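Local coordinates for pyrethroid hydrolase (Sphingobium faniae, PDB 5Y5R), which hydrolyses pyrethroid pesticides, splitting esters such as cypermethrin and permethrin into their alcohol and cyclopropanecarboxylic acid halves, at residues R32-H41 with H56-R67. Residues are numbered along the deposited sequence; the frame is centred on the assembly and turned at random.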
ATOM      1  N   ARG A  32      16.796   5.371  -7.583  1.00 27.31           N
ATOM      2  CA  ARG A  32      15.796   5.665  -8.582  1.00 30.88           C
ATOM      3  C   ARG A  32      14.437   5.311  -7.997  1.00 26.50           C
ATOM      4  O   ARG A  32      14.261   4.226  -7.441  1.00 27.77           O
ATOM      5  CB  ARG A  32      16.073   4.889  -9.863  1.00 31.64           C
ATOM      6  CG  ARG A  32      15.074   5.230 -10.933  1.00 30.97           C
ATOM      7  CD  ARG A  32      15.708   5.263 -12.271  1.00 34.58           C
ATOM      8  NE  ARG A  32      14.979   4.439 -13.226  1.00 44.93           N
ATOM      9  CZ  ARG A  32      15.262   4.391 -14.521  1.00 49.39           C
ATOM     10  NH1 ARG A  32      16.245   5.132 -15.006  1.00 55.03           N
ATOM     11  NH2 ARG A  32      14.573   3.607 -15.330  1.00 50.12           N
ATOM     12  N   VAL A  33      13.493   6.230  -8.081  1.00 26.63           N
ATOM     13  CA  VAL A  33      12.243   6.091  -7.349  1.00 22.76           C
ATOM     14  C   VAL A  33      11.080   6.137  -8.332  1.00 25.77           C
ATOM     15  O   VAL A  33      11.065   6.955  -9.256  1.00 27.29           O
ATOM     16  CB  VAL A  33      12.120   7.174  -6.262  1.00 26.08           C
ATOM     17  CG1 VAL A  33      10.854   6.982  -5.460  1.00 24.39           C
ATOM     18  CG2 VAL A  33      13.345   7.118  -5.353  1.00 26.31           C
ATOM     19  N   HIS A  34      10.123   5.231  -8.142  1.00 20.09           N
ATOM     20  CA  HIS A  34       8.947   5.103  -8.987  1.00 21.75           C
ATOM     21  C   HIS A  34       7.704   5.189  -8.103  1.00 26.05           C
ATOM     22  O   HIS A  34       7.735   4.775  -6.934  1.00 19.94           O
ATOM     23  CB  HIS A  34       8.976   3.769  -9.747  1.00 23.15           C
ATOM     24  CG  HIS A  34      10.248   3.496 -10.499  1.00 29.56           C
ATOM     25  ND1 HIS A  34      10.416   3.819 -11.831  1.00 30.17           N
ATOM     26  CD2 HIS A  34      11.417   2.931 -10.103  1.00 29.39           C
ATOM     27  CE1 HIS A  34      11.625   3.455 -12.224  1.00 31.06           C
ATOM     28  NE2 HIS A  34      12.256   2.920 -11.194  1.00 27.29           N
ATOM     29  N   ALA A  35       6.668   5.875  -8.591  1.00 20.23           N
ATOM     30  CA  ALA A  35       5.361   5.903  -7.927  1.00 18.98           C
ATOM     31  C   ALA A  35       4.261   5.805  -8.983  1.00 18.63           C
ATOM     32  O   ALA A  35       3.568   6.780  -9.274  1.00 23.08           O
ATOM     33  CB  ALA A  35       5.220   7.160  -7.059  1.00 18.22           C
ATOM     34  N   PRO A  36       4.081   4.633  -9.572  1.00 19.45           N
ATOM     35  CA  PRO A  36       3.171   4.486 -10.712  1.00 21.34           C
ATOM     36  C   PRO A  36       1.710   4.420 -10.301  1.00 19.28           C
ATOM     37  O   PRO A  36       1.373   4.118  -9.160  1.00 19.54           O
ATOM     38  CB  PRO A  36       3.605   3.159 -11.339  1.00 20.32           C
ATOM     39  CG  PRO A  36       4.136   2.358 -10.136  1.00 26.49           C
ATOM     40  CD  PRO A  36       4.765   3.366  -9.218  1.00 19.80           C
ATOM     41  N   ASP A  37       0.848   4.805 -11.239  1.00 21.21           N
ATOM     42  CA  ASP A  37      -0.572   4.475 -11.151  1.00 23.21           C
ATOM     43  C   ASP A  37      -0.788   2.984 -11.427  1.00 22.88           C
ATOM     44  O   ASP A  37      -0.339   2.456 -12.447  1.00 23.35           O
ATOM     45  CB  ASP A  37      -1.355   5.314 -12.163  1.00 25.06           C
ATOM     46  CG  ASP A  37      -1.404   6.794 -11.817  1.00 26.40           C
ATOM     47  OD1 ASP A  37      -1.158   7.193 -10.644  1.00 25.43           O
ATOM     48  OD2 ASP A  37      -1.651   7.588 -12.754  1.00 29.57           O
ATOM     49  N   LEU A  38      -1.488   2.289 -10.536  1.00 21.58           N
ATOM     50  CA  LEU A  38      -1.864   0.937 -10.908  1.00 22.00           C
ATOM     51  C   LEU A  38      -2.948   1.017 -11.994  1.00 18.83           C
ATOM     52  O   LEU A  38      -3.381   2.099 -12.385  1.00 17.61           O
ATOM     53  CB  LEU A  38      -2.301   0.129  -9.670  1.00 18.55           C
ATOM     54  CG  LEU A  38      -1.203  -0.207  -8.640  1.00 22.56           C
ATOM     55  CD1 LEU A  38      -1.683  -1.115  -7.488  1.00 21.82           C
ATOM     56  CD2 LEU A  38      -0.073  -0.903  -9.316  1.00 25.97           C
ATOM     57  N   THR A  39      -3.285  -0.129 -12.568  1.00 20.73           N
ATOM     58  CA  THR A  39      -4.270  -0.158 -13.639  1.00 22.54           C
ATOM     59  C   THR A  39      -5.615   0.333 -13.126  1.00 19.18           C
ATOM     60  O   THR A  39      -6.026   0.006 -12.008  1.00 25.11           O
ATOM     61  CB  THR A  39      -4.373  -1.571 -14.208  1.00 23.40           C
ATOM     62  OG1 THR A  39      -3.094  -1.944 -14.730  1.00 22.31           O
ATOM     63  CG2 THR A  39      -5.425  -1.664 -15.299  1.00 20.06           C
ATOM     64  N   GLY A  40      -6.268   1.191 -13.916  1.00 22.97           N
ATOM     65  CA  GLY A  40      -7.522   1.805 -13.529  1.00 20.88           C
ATOM     66  C   GLY A  40      -7.365   3.075 -12.729  1.00 23.16           C
ATOM     67  O   GLY A  40      -8.369   3.685 -12.354  1.00 24.40           O
ATOM     68  N   HIS A  41      -6.139   3.476 -12.410  1.00 22.30           N
ATOM     69  CA  HIS A  41      -5.924   4.638 -11.563  1.00 21.83           C
ATOM     70  C   HIS A  41      -5.452   5.860 -12.342  1.00 21.32           C
ATOM     71  O   HIS A  41      -5.014   6.846 -11.731  1.00 26.72           O
ATOM     72  CB  HIS A  41      -4.947   4.270 -10.432  1.00 23.08           C
ATOM     73  CG  HIS A  41      -5.545   3.359  -9.407  1.00 21.79           C
ATOM     74  ND1 HIS A  41      -6.011   3.810  -8.191  1.00 21.16           N
ATOM     75  CD2 HIS A  41      -5.863   2.047  -9.464  1.00 20.85           C
ATOM     76  CE1 HIS A  41      -6.542   2.802  -7.523  1.00 19.80           C
ATOM     77  NE2 HIS A  41      -6.460   1.721  -8.269  1.00 21.82           N
ATOM     78  N   HIS A  56      -3.089  -8.141 -14.044  1.00 28.18           N
ATOM     79  CA  HIS A  56      -3.427  -6.935 -14.791  1.00 29.01           C
ATOM     80  C   HIS A  56      -3.283  -5.688 -13.936  1.00 28.10           C
ATOM     81  O   HIS A  56      -2.745  -4.673 -14.392  1.00 22.24           O
ATOM     82  CB  HIS A  56      -4.861  -7.033 -15.305  1.00 27.26           C
ATOM     83  CG  HIS A  56      -5.254  -5.896 -16.191  1.00 26.38           C
ATOM     84  ND1 HIS A  56      -6.563  -5.488 -16.333  1.00 31.35           N
ATOM     85  CD2 HIS A  56      -4.516  -5.086 -16.987  1.00 26.93           C
ATOM     86  CE1 HIS A  56      -6.615  -4.471 -17.175  1.00 26.31           C
ATOM     87  NE2 HIS A  56      -5.385  -4.208 -17.586  1.00 29.58           N
ATOM     88  N   TYR A  57      -3.834  -5.731 -12.711  1.00 22.42           N
ATOM     89  CA  TYR A  57      -3.775  -4.589 -11.798  1.00 20.74           C
ATOM     90  C   TYR A  57      -2.330  -4.169 -11.532  1.00 19.64           C
ATOM     91  O   TYR A  57      -2.025  -2.973 -11.498  1.00 21.83           O
ATOM     92  CB  TYR A  57      -4.476  -4.948 -10.469  1.00 16.70           C
ATOM     93  CG  TYR A  57      -4.832  -3.781  -9.556  1.00 18.02           C
ATOM     94  CD1 TYR A  57      -5.630  -2.737 -10.014  1.00 15.59           C
ATOM     95  CD2 TYR A  57      -4.441  -3.756  -8.213  1.00 21.51           C
ATOM     96  CE1 TYR A  57      -5.956  -1.687  -9.208  1.00 13.25           C
ATOM     97  CE2 TYR A  57      -4.794  -2.682  -7.387  1.00 17.24           C
ATOM     98  CZ  TYR A  57      -5.531  -1.654  -7.897  1.00 17.59           C
ATOM     99  OH  TYR A  57      -5.912  -0.604  -7.080  1.00 17.72           O
ATOM    100  N   THR A  58      -1.430  -5.136 -11.344  1.00 21.20           N
ATOM    101  CA  THR A  58      -0.072  -4.850 -10.898  1.00 23.91           C
ATOM    102  C   THR A  58       0.907  -4.712 -12.059  1.00 27.04           C
ATOM    103  O   THR A  58       2.119  -4.573 -11.832  1.00 22.60           O
ATOM    104  CB  THR A  58       0.415  -5.945  -9.941  1.00 23.52           C
ATOM    105  OG1 THR A  58       0.191  -7.254 -10.489  1.00 25.17           O
ATOM    106  CG2 THR A  58      -0.376  -5.867  -8.648  1.00 19.94           C
ATOM    107  N   ARG A  59       0.408  -4.699 -13.293  1.00 26.05           N
ATOM    108  CA  ARG A  59       1.309  -4.779 -14.439  1.00 28.46           C
ATOM    109  C   ARG A  59       2.165  -3.527 -14.630  1.00 29.71           C
ATOM    110  O   ARG A  59       3.323  -3.651 -15.056  1.00 27.20           O
ATOM    111  CB  ARG A  59       0.491  -5.086 -15.710  1.00 32.85           C
ATOM    112  CG  ARG A  59       1.317  -5.413 -16.956  1.00 30.21           C
ATOM    113  CD  ARG A  59       0.531  -6.313 -17.900  1.00 39.43           C
ATOM    114  NE  ARG A  59      -0.632  -5.697 -18.541  1.00 42.63           N
ATOM    115  CZ  ARG A  59      -1.670  -6.397 -19.002  1.00 45.85           C
ATOM    116  NH1 ARG A  59      -1.696  -7.729 -18.858  1.00 38.58           N
ATOM    117  NH2 ARG A  59      -2.690  -5.773 -19.585  1.00 39.43           N
ATOM    118  N   PRO A  60       1.700  -2.327 -14.270  1.00 26.69           N
ATOM    119  CA  PRO A  60       2.622  -1.184 -14.299  1.00 26.77           C
ATOM    120  C   PRO A  60       3.859  -1.352 -13.430  1.00 27.11           C
ATOM    121  O   PRO A  60       4.890  -0.763 -13.749  1.00 29.52           O
ATOM    122  CB  PRO A  60       1.747  -0.015 -13.832  1.00 27.81           C
ATOM    123  CG  PRO A  60       0.381  -0.392 -14.242  1.00 23.82           C
ATOM    124  CD  PRO A  60       0.295  -1.880 -14.152  1.00 27.29           C
ATOM    125  N   VAL A  61       3.788  -2.094 -12.326  1.00 25.40           N
ATOM    126  CA  VAL A  61       4.986  -2.331 -11.524  1.00 27.93           C
ATOM    127  C   VAL A  61       5.843  -3.420 -12.136  1.00 28.04           C
ATOM    128  O   VAL A  61       7.068  -3.276 -12.227  1.00 32.83           O
ATOM    129  CB  VAL A  61       4.598  -2.688 -10.086  1.00 17.13           C
ATOM    130  CG1 VAL A  61       5.834  -3.136  -9.295  1.00 24.46           C
ATOM    131  CG2 VAL A  61       3.884  -1.510  -9.449  1.00 22.57           C
ATOM    132  N   ALA A  62       5.212  -4.492 -12.625  1.00 27.05           N
ATOM    133  CA  ALA A  62       5.974  -5.555 -13.261  1.00 27.82           C
ATOM    134  C   ALA A  62       6.783  -4.986 -14.416  1.00 33.31           C
ATOM    135  O   ALA A  62       7.927  -5.397 -14.644  1.00 32.56           O
ATOM    136  CB  ALA A  62       5.043  -6.669 -13.745  1.00 27.42           C
ATOM    137  N   ASP A  63       6.199  -4.015 -15.135  1.00 29.91           N
ATOM    138  CA  ASP A  63       6.925  -3.296 -16.178  1.00 35.77           C
ATOM    139  C   ASP A  63       8.169  -2.600 -15.625  1.00 35.47           C
ATOM    140  O   ASP A  63       9.242  -2.672 -16.230  1.00 38.57           O
ATOM    141  CB  ASP A  63       6.026  -2.256 -16.846  1.00 32.97           C
ATOM    142  CG  ASP A  63       4.784  -2.853 -17.513  1.00 37.71           C
ATOM    143  OD1 ASP A  63       4.774  -4.060 -17.856  1.00 41.25           O
ATOM    144  OD2 ASP A  63       3.822  -2.081 -17.731  1.00 34.64           O
ATOM    145  N   ILE A  64       8.039  -1.897 -14.491  1.00 36.45           N
ATOM    146  CA  ILE A  64       9.180  -1.166 -13.946  1.00 36.12           C
ATOM    147  C   ILE A  64      10.257  -2.147 -13.509  1.00 34.61           C
ATOM    148  O   ILE A  64      11.432  -2.010 -13.868  1.00 34.71           O
ATOM    149  CB  ILE A  64       8.760  -0.270 -12.764  1.00 35.88           C
ATOM    150  CG1 ILE A  64       7.924   0.927 -13.218  1.00 27.11           C
ATOM    151  CG2 ILE A  64      10.035   0.280 -12.031  1.00 29.52           C
ATOM    152  CD1 ILE A  64       7.388   1.730 -12.061  1.00 26.28           C
ATOM    153  N   LEU A  65       9.849  -3.189 -12.778  1.00 34.80           N
ATOM    154  CA  LEU A  65      10.782  -4.207 -12.309  1.00 32.24           C
ATOM    155  C   LEU A  65      11.507  -4.872 -13.470  1.00 36.66           C
ATOM    156  O   LEU A  65      12.641  -5.343 -13.314  1.00 39.53           O
ATOM    157  CB  LEU A  65      10.047  -5.268 -11.479  1.00 33.06           C
ATOM    158  CG  LEU A  65       9.438  -4.939 -10.113  1.00 30.51           C
ATOM    159  CD1 LEU A  65       8.464  -6.043  -9.602  1.00 21.96           C
ATOM    160  CD2 LEU A  65      10.541  -4.728  -9.138  1.00 27.50           C
ATOM    161  N   ALA A  66      10.856  -4.945 -14.629  1.00 39.74           N
ATOM    162  CA  ALA A  66      11.457  -5.562 -15.800  1.00 38.76           C
ATOM    163  C   ALA A  66      12.724  -4.833 -16.226  1.00 40.08           C
ATOM    164  O   ALA A  66      13.727  -5.470 -16.572  1.00 40.77           O
ATOM    165  CB  ALA A  66      10.442  -5.573 -16.944  1.00 34.43           C
ATOM    166  N   ARG A  67      12.702  -3.503 -16.214  1.00 38.66           N
ATOM    167  CA  ARG A  67      13.810  -2.714 -16.735  1.00 44.46           C
ATOM    168  C   ARG A  67      14.715  -2.171 -15.641  1.00 41.22           C
ATOM    169  O   ARG A  67      15.590  -1.349 -15.926  1.00 40.46           O
ATOM    170  CB  ARG A  67      13.281  -1.570 -17.600  1.00 41.05           C
ATOM    171  CG  ARG A  67      11.959  -1.015 -17.105  1.00 45.21           C
ATOM    172  CD  ARG A  67      11.572   0.272 -17.855  1.00 43.91           C
ATOM    173  NE  ARG A  67      11.863   1.486 -17.105  1.00 49.60           N
ATOM    174  CZ  ARG A  67      12.209   2.640 -17.679  1.00 57.87           C
ATOM    175  NH1 ARG A  67      12.455   3.708 -16.947  1.00 59.96           N
ATOM    176  NH2 ARG A  67      12.347   2.734 -18.993  1.00 67.00           N
TER
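T39 and Y57 illustrate how a polar junction can fix the loop end of an interface, with mainly apolar packing between it and the strand. The amide N of T39 reaches the O of Y57 at 3.3 Å in a nearly straight hydrogen bond. With OG1 beside the backbone N (chi1 -61°) and CG2 anti to it, T39 sends its two branches to different parts of H56: OG1 donates to the backbone O at 2.8 Å, tilted from that carbonyl plane, while CG2 rests over one face of the imidazole, whose ND1 meets the amide of V52. The phenol of Y57 extends to H41, its OH hydrogen-bonded to H41 NE2 at 2.7 Å, the two rings meeting rim to rim; Q174 NE2 forms a second hydrogen bond to this hydroxyl. L38 lies across the tyrosine at about a right angle, CB over one ring face and CD1 3.5 Å from CE2. A leucine in place of Y57 would probably leave H41 NE2 and Q174 without their shared hydroxyl and L38 without a flat face to pack on. Farther along, P60 CG abuts the O of D37 at 3.4 Å, and P36 CG touches both V61 CG2 and I64 CD1. I64 then sets CG2 directly above the centre of the H34 imidazole, 3.4 Å from its centroid, while D5 holds H34 NE2. Helix 59-67 thus packs against edge strand 32-34 and the loop leaving it, with I7 and I9 of neighbouring strand 3-9 extending the apolar layer, a helix-on-parallel-sheet packing characteristic of the alpha/beta hydrolase fold.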